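Local coordinates for hypothetical protein ylbA (Escherichia coli, PDB 1RC6) that catalyses the manganese-dependent hydrolysis of (S)-ureidoglycine to (S)-ureidoglycolate and ammonia in allantoin degradation, at residues 35-40 with 47-52; 74-77 with 82-85; 135-140 with 255-260; 169-174 with 178-183. All blocks are in the same frame, centred on the assembly; numbering follows the deposited sequence.

Interaction 1: residues 35-40 with 47-52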
loop_
_atom_site.group_PDB
_atom_site.type_symbol
_atom_site.label_atom_id
_atom_site.label_comp_id
_atom_site.label_asym_id
_atom_site.label_seq_id
_atom_site.Cartn_x
_atom_site.Cartn_y
_atom_site.Cartn_z
ATOM N N VAL A 35 1.061 -16.816 -6.873
ATOM C CA VAL A 35 0.737 -16.950 -8.278
ATOM C C VAL A 35 0.259 -15.583 -8.735
ATOM O O VAL A 35 -0.403 -14.869 -7.984
ATOM C CB VAL A 35 -0.388 -17.988 -8.491
ATOM C CG1 VAL A 35 -0.391 -18.460 -9.949
ATOM C CG2 VAL A 35 -0.210 -19.162 -7.519
ATOM N N LYS A 36 0.596 -15.215 -9.961
ATOM C CA LYS A 36 0.186 -13.927 -10.484
ATOM C C LYS A 36 -1.303 -13.916 -10.851
ATOM O O LYS A 36 -1.901 -14.957 -11.139
ATOM C CB LYS A 36 1.060 -13.571 -11.693
ATOM C CG LYS A 36 2.557 -13.732 -11.408
ATOM C CD LYS A 36 2.937 -13.099 -10.055
ATOM C CE LYS A 36 4.337 -13.504 -9.570
ATOM N NZ LYS A 36 5.440 -13.002 -10.439
ATOM N N ASN A 37 -1.901 -12.732 -10.814
ATOM C CA ASN A 37 -3.308 -12.569 -11.139
ATOM C C ASN A 37 -3.471 -11.932 -12.511
ATOM O O ASN A 37 -2.844 -10.911 -12.813
ATOM C CB ASN A 37 -3.976 -11.676 -10.104
ATOM C CG ASN A 37 -4.092 -12.329 -8.759
ATOM O OD1 ASN A 37 -4.896 -13.237 -8.579
ATOM N ND2 ASN A 37 -3.291 -11.875 -7.800
ATOM N N ILE A 38 -4.308 -12.534 -13.346
ATOM C CA ILE A 38 -4.569 -11.995 -14.674
ATOM C C ILE A 38 -5.745 -11.065 -14.504
ATOM O O ILE A 38 -6.864 -11.522 -14.359
ATOM C CB ILE A 38 -4.976 -13.087 -15.667
ATOM C CG1 ILE A 38 -3.783 -13.997 -15.965
ATOM C CG2 ILE A 38 -5.541 -12.451 -16.919
ATOM C CD1 ILE A 38 -2.614 -13.276 -16.560
ATOM N N ILE A 39 -5.495 -9.764 -14.510
ATOM C CA ILE A 39 -6.571 -8.801 -14.339
ATOM C C ILE A 39 -6.814 -8.022 -15.626
ATOM O O ILE A 39 -5.916 -7.355 -16.136
ATOM C CB ILE A 39 -6.244 -7.788 -13.221
ATOM C CG1 ILE A 39 -5.936 -8.529 -11.916
ATOM C CG2 ILE A 39 -7.417 -6.838 -13.017
ATOM C CD1 ILE A 39 -5.470 -7.619 -10.799
ATOM N N PRO A 40 -8.036 -8.096 -16.169
ATOM C CA PRO A 40 -8.316 -7.355 -17.405
ATOM C C PRO A 40 -7.916 -5.870 -17.289
ATOM O O PRO A 40 -8.161 -5.212 -16.274
ATOM C CB PRO A 40 -9.821 -7.562 -17.602
ATOM C CG PRO A 40 -10.329 -7.825 -16.212
ATOM C CD PRO A 40 -9.257 -8.709 -15.621
ATOM N N ALA A 47 0.618 -8.774 -12.077
ATOM C CA ALA A 47 -0.191 -8.205 -11.005
ATOM C C ALA A 47 -0.505 -9.264 -9.970
ATOM O O ALA A 47 -0.883 -10.391 -10.288
ATOM C CB ALA A 47 -1.487 -7.614 -11.547
ATOM N N THR A 48 -0.329 -8.903 -8.714
ATOM C CA THR A 48 -0.618 -9.832 -7.658
ATOM C C THR A 48 -1.484 -9.171 -6.596
ATOM O O THR A 48 -1.058 -8.266 -5.889
ATOM C CB THR A 48 0.695 -10.394 -7.073
ATOM O OG1 THR A 48 0.474 -10.814 -5.725
ATOM C CG2 THR A 48 1.799 -9.359 -7.129
ATOM N N ILE A 49 -2.730 -9.614 -6.537
ATOM C CA ILE A 49 -3.705 -9.118 -5.573
ATOM C C ILE A 49 -3.298 -9.506 -4.142
ATOM O O ILE A 49 -2.850 -10.631 -3.904
ATOM C CB ILE A 49 -5.078 -9.704 -5.882
ATOM C CG1 ILE A 49 -5.525 -9.249 -7.264
ATOM C CG2 ILE A 49 -6.068 -9.300 -4.832
ATOM C CD1 ILE A 49 -6.698 -10.032 -7.806
ATOM N N LEU A 50 -3.456 -8.574 -3.201
ATOM C CA LEU A 50 -3.096 -8.806 -1.803
ATOM C C LEU A 50 -4.331 -8.871 -0.916
ATOM O O LEU A 50 -5.019 -9.873 -0.895
ATOM C CB LEU A 50 -2.144 -7.709 -1.336
ATOM C CG LEU A 50 -0.909 -7.638 -2.251
ATOM C CD1 LEU A 50 0.012 -6.518 -1.815
ATOM C CD2 LEU A 50 -0.174 -8.956 -2.221
ATOM N N SER A 51 -4.626 -7.816 -0.179
ATOM C CA SER A 51 -5.813 -7.843 0.658
ATOM C C SER A 51 -7.094 -7.754 -0.187
ATOM O O SER A 51 -7.119 -7.122 -1.246
ATOM C CB SER A 51 -5.769 -6.687 1.658
ATOM O OG SER A 51 -4.653 -6.807 2.527
ATOM N N THR A 52 -8.156 -8.403 0.282
ATOM C CA THR A 52 -9.457 -8.388 -0.394
ATOM C C THR A 52 -10.488 -8.615 0.698
ATOM O O THR A 52 -10.142 -9.045 1.791
ATOM C CB THR A 52 -9.610 -9.535 -1.411
ATOM O OG1 THR A 52 -9.619 -10.784 -0.714
ATOM C CG2 THR A 52 -8.466 -9.541 -2.414
#

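Interaction 2: residues 74-77 with 82-85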
loop_
_atom_site.group_PDB
_atom_site.type_symbol
_atom_site.label_atom_id
_atom_site.label_comp_id
_atom_site.label_asym_id
_atom_site.label_seq_id
_atom_site.Cartn_x
_atom_site.Cartn_y
_atom_site.Cartn_z
ATOM N N GLN A 74 -6.521 1.299 -19.693
ATOM C CA GLN A 74 -7.965 1.252 -19.701
ATOM C C GLN A 74 -8.626 2.119 -18.648
ATOM O O GLN A 74 -9.734 2.589 -18.849
ATOM C CB GLN A 74 -8.419 -0.184 -19.525
ATOM C CG GLN A 74 -9.903 -0.352 -19.298
ATOM C CD GLN A 74 -10.286 -1.817 -19.183
ATOM O OE1 GLN A 74 -9.969 -2.620 -20.065
ATOM N NE2 GLN A 74 -10.966 -2.175 -18.094
ATOM N N GLY A 75 -7.952 2.338 -17.529
ATOM C CA GLY A 75 -8.547 3.136 -16.477
ATOM C C GLY A 75 -8.790 2.242 -15.275
ATOM O O GLY A 75 -9.635 1.346 -15.319
ATOM N N PHE A 76 -8.055 2.500 -14.196
ATOM C CA PHE A 76 -8.143 1.703 -12.989
ATOM C C PHE A 76 -9.347 1.923 -12.080
ATOM O O PHE A 76 -10.026 0.953 -11.703
ATOM C CB PHE A 76 -6.856 1.862 -12.173
ATOM C CG PHE A 76 -6.868 1.120 -10.865
ATOM C CD1 PHE A 76 -7.208 -0.229 -10.818
ATOM C CD2 PHE A 76 -6.533 1.769 -9.679
ATOM C CE1 PHE A 76 -7.212 -0.925 -9.604
ATOM C CE2 PHE A 76 -6.532 1.086 -8.461
ATOM C CZ PHE A 76 -6.872 -0.264 -8.422
ATOM N N GLY A 77 -9.624 3.166 -11.716
ATOM C CA GLY A 77 -10.746 3.417 -10.815
ATOM C C GLY A 77 -12.105 2.724 -10.974
ATOM O O GLY A 77 -12.203 1.521 -11.195
ATOM N N GLU A 82 -12.388 5.084 -4.821
ATOM C CA GLU A 82 -11.207 5.947 -4.751
ATOM C C GLU A 82 -9.964 5.050 -4.871
ATOM O O GLU A 82 -9.989 3.888 -4.447
ATOM C CB GLU A 82 -11.186 6.746 -3.434
ATOM C CG GLU A 82 -11.151 5.908 -2.171
ATOM C CD GLU A 82 -11.334 6.742 -0.901
ATOM O OE1 GLU A 82 -10.836 7.896 -0.840
ATOM O OE2 GLU A 82 -11.964 6.239 0.053
ATOM N N THR A 83 -8.887 5.574 -5.453
ATOM C CA THR A 83 -7.683 4.775 -5.635
ATOM C C THR A 83 -6.431 5.493 -5.222
ATOM O O THR A 83 -6.429 6.705 -5.062
ATOM C CB THR A 83 -7.507 4.348 -7.096
ATOM O OG1 THR A 83 -7.323 5.511 -7.904
ATOM C CG2 THR A 83 -8.727 3.585 -7.579
ATOM N N PHE A 84 -5.357 4.731 -5.062
ATOM C CA PHE A 84 -4.069 5.284 -4.659
ATOM C C PHE A 84 -2.942 4.455 -5.249
ATOM O O PHE A 84 -2.956 3.227 -5.169
ATOM C CB PHE A 84 -3.972 5.301 -3.128
ATOM C CG PHE A 84 -2.618 5.682 -2.605
ATOM C CD1 PHE A 84 -1.618 4.733 -2.476
ATOM C CD2 PHE A 84 -2.337 7.007 -2.260
ATOM C CE1 PHE A 84 -0.353 5.089 -2.015
ATOM C CE2 PHE A 84 -1.072 7.374 -1.796
ATOM C CZ PHE A 84 -0.079 6.415 -1.675
ATOM N N LEU A 85 -1.960 5.122 -5.833
ATOM C CA LEU A 85 -0.830 4.435 -6.433
ATOM C C LEU A 85 0.477 4.940 -5.833
ATOM O O LEU A 85 0.623 6.124 -5.572
ATOM C CB LEU A 85 -0.829 4.658 -7.952
ATOM C CG LEU A 85 0.321 4.076 -8.792
ATOM C CD1 LEU A 85 -0.045 4.092 -10.268
ATOM C CD2 LEU A 85 1.591 4.856 -8.545
#

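Interaction 3: residues 135-140 with 255-260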
loop_
_atom_site.group_PDB
_atom_site.type_symbol
_atom_site.label_atom_id
_atom_site.label_comp_id
_atom_site.label_asym_id
_atom_site.label_seq_id
_atom_site.Cartn_x
_atom_site.Cartn_y
_atom_site.Cartn_z
ATOM N N ARG A 135 -14.103 1.556 -1.500
ATOM C CA ARG A 135 -15.331 2.247 -1.826
ATOM C C ARG A 135 -15.424 3.481 -0.927
ATOM O O ARG A 135 -15.542 3.379 0.298
ATOM C CB ARG A 135 -16.527 1.310 -1.634
ATOM C CG ARG A 135 -17.859 1.901 -2.057
ATOM C CD ARG A 135 -18.741 0.839 -2.702
ATOM N NE ARG A 135 -18.951 -0.334 -1.848
ATOM C CZ ARG A 135 -19.597 -1.436 -2.226
ATOM N NH1 ARG A 135 -20.105 -1.530 -3.450
ATOM N NH2 ARG A 135 -19.734 -2.451 -1.382
ATOM N N TYR A 136 -15.344 4.650 -1.546
ATOM C CA TYR A 136 -15.398 5.906 -0.818
ATOM C C TYR A 136 -16.703 6.188 -0.061
ATOM O O TYR A 136 -17.798 5.877 -0.536
ATOM C CB TYR A 136 -15.117 7.057 -1.773
ATOM C CG TYR A 136 -15.249 8.408 -1.129
ATOM C CD1 TYR A 136 -16.406 9.168 -1.289
ATOM C CD2 TYR A 136 -14.231 8.914 -0.331
ATOM C CE1 TYR A 136 -16.542 10.406 -0.666
ATOM C CE2 TYR A 136 -14.352 10.150 0.303
ATOM C CZ TYR A 136 -15.507 10.892 0.133
ATOM O OH TYR A 136 -15.619 12.118 0.757
ATOM N N VAL A 137 -16.577 6.785 1.121
ATOM C CA VAL A 137 -17.752 7.108 1.917
ATOM C C VAL A 137 -17.960 8.610 2.028
ATOM O O VAL A 137 -17.241 9.315 2.744
ATOM C CB VAL A 137 -17.665 6.517 3.320
ATOM C CG1 VAL A 137 -18.843 6.999 4.142
ATOM C CG2 VAL A 137 -17.673 5.010 3.235
ATOM N N PRO A 138 -18.965 9.119 1.311
ATOM C CA PRO A 138 -19.283 10.545 1.309
ATOM C C PRO A 138 -19.907 11.011 2.604
ATOM O O PRO A 138 -20.559 10.243 3.303
ATOM C CB PRO A 138 -20.228 10.675 0.123
ATOM C CG PRO A 138 -20.976 9.381 0.167
ATOM C CD PRO A 138 -19.870 8.378 0.411
ATOM N N VAL A 139 -19.686 12.280 2.910
ATOM C CA VAL A 139 -20.218 12.912 4.100
ATOM C C VAL A 139 -20.742 14.293 3.691
ATOM O O VAL A 139 -20.156 14.954 2.836
ATOM C CB VAL A 139 -19.117 13.068 5.171
ATOM C CG1 VAL A 139 -18.036 13.991 4.668
ATOM C CG2 VAL A 139 -19.703 13.616 6.455
ATOM N N GLU A 140 -21.847 14.723 4.294
ATOM C CA GLU A 140 -22.443 16.019 3.974
ATOM C C GLU A 140 -21.464 17.184 4.095
ATOM O O GLU A 140 -20.800 17.357 5.122
ATOM C CB GLU A 140 -23.651 16.287 4.879
ATOM C CG GLU A 140 -24.757 15.235 4.776
ATOM C CD GLU A 140 -25.640 15.405 3.534
ATOM O OE1 GLU A 140 -25.099 15.764 2.459
ATOM O OE2 GLU A 140 -26.874 15.168 3.630
ATOM N N CYS A 255 -10.213 6.375 7.849
ATOM C CA CYS A 255 -10.391 7.342 8.923
ATOM C C CYS A 255 -11.473 8.370 8.662
ATOM O O CYS A 255 -12.113 8.374 7.614
ATOM C CB CYS A 255 -9.082 8.077 9.156
ATOM S SG CYS A 255 -8.493 8.913 7.657
ATOM N N ASN A 256 -11.657 9.250 9.643
ATOM C CA ASN A 256 -12.638 10.330 9.583
ATOM C C ASN A 256 -14.087 9.924 9.331
ATOM O O ASN A 256 -14.879 10.743 8.861
ATOM C CB ASN A 256 -12.250 11.357 8.518
ATOM C CG ASN A 256 -10.847 11.909 8.709
ATOM O OD1 ASN A 256 -10.313 11.967 9.828
ATOM N ND2 ASN A 256 -10.249 12.342 7.605
ATOM N N ARG A 257 -14.460 8.691 9.643
ATOM C CA ARG A 257 -15.841 8.292 9.416
ATOM C C ARG A 257 -16.455 7.554 10.592
ATOM O O ARG A 257 -15.762 6.853 11.327
ATOM C CB ARG A 257 -15.938 7.424 8.164
ATOM C CG ARG A 257 -15.600 8.156 6.889
ATOM C CD ARG A 257 -16.711 9.127 6.487
ATOM N NE ARG A 257 -16.400 9.834 5.238
ATOM C CZ ARG A 257 -15.585 10.885 5.149
ATOM N NH1 ARG A 257 -15.362 11.450 3.970
ATOM N NH2 ARG A 257 -15.008 11.379 6.239
ATOM N N ASP A 258 -17.759 7.727 10.773
ATOM C CA ASP A 258 -18.480 7.043 11.842
ATOM C C ASP A 258 -18.727 5.642 11.304
ATOM O O ASP A 258 -18.461 5.369 10.138
ATOM C CB ASP A 258 -19.820 7.732 12.102
ATOM C CG ASP A 258 -20.543 7.183 13.314
ATOM O OD1 ASP A 258 -21.725 7.531 13.487
ATOM O OD2 ASP A 258 -19.949 6.420 14.105
ATOM N N VAL A 259 -19.223 4.743 12.137
ATOM C CA VAL A 259 -19.493 3.411 11.650
ATOM C C VAL A 259 -20.975 3.300 11.416
ATOM O O VAL A 259 -21.764 3.472 12.336
ATOM C CB VAL A 259 -19.052 2.342 12.644
ATOM C CG1 VAL A 259 -19.637 0.995 12.248
ATOM C CG2 VAL A 259 -17.541 2.274 12.666
ATOM N N GLU A 260 -21.359 3.034 10.178
ATOM C CA GLU A 260 -22.769 2.905 9.856
ATOM C C GLU A 260 -23.275 1.558 10.315
ATOM O O GLU A 260 -22.518 0.598 10.417
ATOM C CB GLU A 260 -22.998 3.074 8.355
ATOM C CG GLU A 260 -22.553 4.429 7.852
ATOM C CD GLU A 260 -23.079 5.568 8.714
ATOM O OE1 GLU A 260 -22.490 6.669 8.665
ATOM O OE2 GLU A 260 -24.082 5.369 9.434
#

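Interaction 4: residues 169-174 with 178-183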
loop_
_atom_site.group_PDB
_atom_site.type_symbol
_atom_site.label_atom_id
_atom_site.label_comp_id
_atom_site.label_asym_id
_atom_site.label_seq_id
_atom_site.Cartn_x
_atom_site.Cartn_y
_atom_site.Cartn_z
ATOM N N ASP A 169 2.601 11.375 6.168
ATOM C CA ASP A 169 1.175 11.384 5.885
ATOM C C ASP A 169 1.044 11.781 4.418
ATOM O O ASP A 169 1.444 12.874 4.017
ATOM C CB ASP A 169 0.444 12.381 6.777
ATOM C CG ASP A 169 0.550 12.033 8.244
ATOM O OD1 ASP A 169 1.032 10.919 8.549
ATOM O OD2 ASP A 169 0.145 12.871 9.088
ATOM N N PHE A 170 0.487 10.877 3.621
ATOM C CA PHE A 170 0.336 11.090 2.192
ATOM C C PHE A 170 -0.838 11.929 1.752
ATOM O O PHE A 170 -0.772 12.580 0.721
ATOM C CB PHE A 170 0.232 9.742 1.496
ATOM C CG PHE A 170 1.546 9.117 1.196
ATOM C CD1 PHE A 170 2.164 9.334 -0.018
ATOM C CD2 PHE A 170 2.171 8.304 2.132
ATOM C CE1 PHE A 170 3.396 8.748 -0.302
ATOM C CE2 PHE A 170 3.406 7.713 1.856
ATOM C CZ PHE A 170 4.018 7.938 0.636
ATOM N N LEU A 171 -1.912 11.910 2.525
ATOM C CA LEU A 171 -3.119 12.622 2.147
ATOM C C LEU A 171 -3.573 13.671 3.133
ATOM O O LEU A 171 -3.135 13.702 4.269
ATOM C CB LEU A 171 -4.248 11.599 1.933
ATOM C CG LEU A 171 -4.435 10.922 0.565
ATOM C CD1 LEU A 171 -3.112 10.763 -0.170
ATOM C CD2 LEU A 171 -5.118 9.584 0.763
ATOM N N PRO A 172 -4.463 14.568 2.697
ATOM C CA PRO A 172 -4.967 15.620 3.588
ATOM C C PRO A 172 -5.777 14.969 4.716
ATOM O O PRO A 172 -6.357 13.906 4.521
ATOM C CB PRO A 172 -5.847 16.466 2.656
ATOM C CG PRO A 172 -5.225 16.270 1.318
ATOM C CD PRO A 172 -4.906 14.797 1.309
ATOM N N LYS A 173 -5.826 15.608 5.878
ATOM C CA LYS A 173 -6.567 15.079 7.023
ATOM C C LYS A 173 -8.043 15.474 7.020
ATOM O O LYS A 173 -8.828 14.921 7.774
ATOM C CB LYS A 173 -5.930 15.571 8.321
ATOM C CG LYS A 173 -4.414 15.511 8.323
ATOM C CD LYS A 173 -3.900 14.090 8.437
ATOM C CE LYS A 173 -3.637 13.732 9.887
ATOM N NZ LYS A 173 -2.535 14.554 10.471
ATOM N N GLU A 174 -8.420 16.434 6.184
ATOM C CA GLU A 174 -9.804 16.901 6.100
ATOM C C GLU A 174 -10.832 15.784 5.914
ATOM O O GLU A 174 -10.594 14.802 5.207
ATOM C CB GLU A 174 -9.959 17.915 4.953
ATOM C CG GLU A 174 -9.504 19.333 5.265
ATOM C CD GLU A 174 -8.056 19.413 5.721
ATOM O OE1 GLU A 174 -7.159 18.986 4.962
ATOM O OE2 GLU A 174 -7.813 19.910 6.844
ATOM N N ASP A 178 -11.593 10.008 3.547
ATOM C CA ASP A 178 -12.038 8.955 4.435
ATOM C C ASP A 178 -10.942 7.894 4.591
ATOM O O ASP A 178 -11.209 6.773 5.010
ATOM C CB ASP A 178 -13.314 8.325 3.878
ATOM C CG ASP A 178 -13.072 7.552 2.598
ATOM O OD1 ASP A 178 -11.944 7.607 2.063
ATOM O OD2 ASP A 178 -14.023 6.889 2.124
ATOM N N MET A 179 -9.708 8.250 4.246
ATOM C CA MET A 179 -8.596 7.315 4.367
ATOM C C MET A 179 -7.293 8.074 4.309
ATOM O O MET A 179 -7.282 9.285 4.139
ATOM C CB MET A 179 -8.608 6.304 3.223
ATOM C CG MET A 179 -8.529 6.966 1.876
ATOM S SD MET A 179 -7.612 6.025 0.656
ATOM C CE MET A 179 -8.862 5.293 -0.140
ATOM N N ASN A 180 -6.193 7.350 4.463
ATOM C CA ASN A 180 -4.880 7.952 4.385
ATOM C C ASN A 180 -3.839 6.858 4.223
ATOM O O ASN A 180 -4.074 5.719 4.606
ATOM C CB ASN A 180 -4.598 8.781 5.630
ATOM C CG ASN A 180 -3.640 9.937 5.358
ATOM O OD1 ASN A 180 -3.618 10.926 6.090
ATOM N ND2 ASN A 180 -2.841 9.812 4.310
ATOM N N MET A 181 -2.710 7.199 3.614
ATOM C CA MET A 181 -1.620 6.256 3.412
ATOM C C MET A 181 -0.440 6.804 4.210
ATOM O O MET A 181 -0.220 8.015 4.248
ATOM C CB MET A 181 -1.235 6.161 1.926
ATOM C CG MET A 181 -2.281 5.560 0.986
ATOM S SD MET A 181 -2.595 3.775 1.181
ATOM C CE MET A 181 -0.998 3.208 1.672
ATOM N N HIS A 182 0.309 5.928 4.863
ATOM C CA HIS A 182 1.451 6.383 5.641
ATOM C C HIS A 182 2.675 5.527 5.366
ATOM O O HIS A 182 2.563 4.392 4.917
ATOM C CB HIS A 182 1.159 6.316 7.148
ATOM C CG HIS A 182 -0.042 7.091 7.577
ATOM N ND1 HIS A 182 -1.316 6.575 7.522
ATOM C CD2 HIS A 182 -0.163 8.342 8.072
ATOM C CE1 HIS A 182 -2.174 7.476 7.969
ATOM N NE2 HIS A 182 -1.498 8.559 8.309
ATOM N N ILE A 183 3.844 6.086 5.643
ATOM C CA ILE A 183 5.095 5.368 5.491
ATOM C C ILE A 183 5.838 5.547 6.809
ATOM O O ILE A 183 5.979 6.670 7.287
ATOM C CB ILE A 183 5.972 5.945 4.363
ATOM C CG1 ILE A 183 5.600 5.313 3.022
ATOM C CG2 ILE A 183 7.444 5.694 4.686
ATOM C CD1 ILE A 183 6.446 5.807 1.840
#

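Interaction 1: residues 35-40 with 47-52
The carboxamide of N37 is the flat group of this contact, and the end of I49 lies over one of its faces. I49 CD1 sits 3.6 Å from N37 CG, and the two side chains cross at about a right angle. One end of the amide reaches the backbone around T48 CA and I49 N. N37 CG stands beside its own backbone N (chi1 -69°), which turns the amide across the 47-49 strand. Cutting N37 back to an alanine would probably leave a gap beside I49 CD1, with the loop held across this contact by the N37 N to A47 O bond and the I39 packing.

That backbone link is a nearly straight hydrogen bond from N37 N to A47 O, 2.6 Å long. Two residues on, I39 adds an apolar contact. Its CD1 lies 3.9 Å from I49 CG1 and 4.1 Å from A47 CB. K36 brushes the same carbonyl with its CB, but the rest of its chain leads away.

The loop 35-40 thus lies along strand 46-49, an outermost strand of the six-stranded sheet. On its other side that strand pairs with strand 60-67, where T48 bonds to L63. I39 and I49 both rest on Y62 of strand 60-67.

Interaction 2: residues 74-77 with 82-85
F76 and T83 meet because their torsions turn the phenyl ring and a methyl group to each other. F76 holds CG opposite its own backbone N (chi1 177°), and this extends the ring from the loop toward the strand. T83 has OG1 between its backbone N and carbonyl carbon (chi1 64°). Its methyl CG2 is then opposite the carbonyl carbon and faces the loop.

The methyl meets one side of the ring at an oblique angle. T83 CG2 lies 3.4 Å from F76 CE2 and 3.5 Å from F76 CD2. T83 CB follows at 3.7 Å from F76 CE2. The two side chains slide past each other in opposite directions. G77 completes the contact with its backbone, where G77 CA is 3.8 Å from T83 CG2. No hydrogen bond joins the two segments, so they meet by packing alone.

Backbone bonds to other parts fix both partners. F76 pairs with M117, and T83 pairs with C111 of strand 107-111. The F76 ring also touches L131 of strand 127-135.

T83 and L85 project from strand 81-89 on the side of the loop. E82 and F84 project on the other side, where they touch strand 179-186. The loop between strands 60-67 and 81-89 thus folds back on the second of them, within the antiparallel sheet of the N-terminal cupin beta-barrel. This lies away from the predicted manganese site in the C-terminal half.

Interaction 3: residues 135-140 with 255-260
R257 makes the hydrogen bonds of this contact, and V137 O is its main partner across it. R257 NE donates to V137 O over 2.7 Å, at an N-H...O angle of 162°. The oxygen lies in the plane of the guanidinium group. R257 NH1 adds a weak bond to the same oxygen, 3.1 Å long. A second weak bond runs from R257 NH1 to Y136 OH at 3.3 Å. The Y136 ring and the guanidinium plane stand 81° apart. Y136 OH has a stronger partner in G176 O, and R257 NH1 also bonds to L175 O.

A hydrogen bond within 255-260 steadies the arginine. R257 NH2 reaches back to N256 O over 2.7 Å, from above that carbonyl plane. A bend at chi2 (-73°) curls the chain for this return. The guanidinium group is therefore held at NE, NH1 and NH2, which should limit its rotation.

Packing is slight. The V139 methyl CG1 lies over one face of the guanidinium group, offset toward the rim, 3.8 Å from R257 NH1. Carbon meets carbon where V137 CG1 rests 3.8 Å from R257 CD, alongside the aliphatic part of the chain.

The contact is at the surface and joins the connection after strand 127-135 to the tail after strand 247-254. D178, L175 and G176 lie between these two parts. Through its bonds to backbone carbonyls, the arginine joins the C-terminal tail, which follows the second cupin domain, to the connection leaving the first.

Interaction 4: residues 169-174 with 178-183
F170 and I183 form the apolar centre. I183 CD1 is 3.4 Å from F170 CZ, and I183 CG1 meets the ring at its edge, close to the ring plane. M181 backs the base of the phenylalanine, with its CB 3.9 Å from F170 CB. Y108 packs on the same ring edge-to-face. Further along, L171 CD2 lies 4.3 Å from M179 SD, at the far limit of packing.

The backbone comes next. F170 N donates to M181 O in a 3.0 Å hydrogen bond, with an N-H...O angle of 160°. M181 O also lies at the edge of the F170 ring, near its plane. A leucine in place of F170 removes the ring, which would probably leave Y108 without its edge-to-face partner and I183 CD1 poorly covered. Beside this bond the N180 amide fills the bend of 170-172, against L171 CB.

The outer edge is polar. K173 curls back on three bends to D169, where NZ and OD2 make a weak salt bridge of 3.5 Å. H182 lies beside D169 and touches K253, probably a substrate-binding residue by similarity.

One backbone bond and an apolar middle thus join the segments, while the D169-K173 pair lies toward H182, the neighbour of K253.

How the interactions relate
The four contacts follow one another along the chain, except that interaction 4 lies inside the long loop closed by interaction 3. Interactions 1 and 2 both reach the six-stranded sheet of the N-terminal half, with centres 15 Å apart and no touch. Interaction 4 belongs to the seven-stranded sheet that includes strand 179-186, on the other side of the chain's centre from interaction 1. Interactions 3 and 4 have centres 14 Å apart and are joined by D178 of interaction 4, whose atoms bond to V137 and C255. Both lie where the two cupin halves meet. Interaction 2 reaches this region through E82 and F84, with F84 packed on M181.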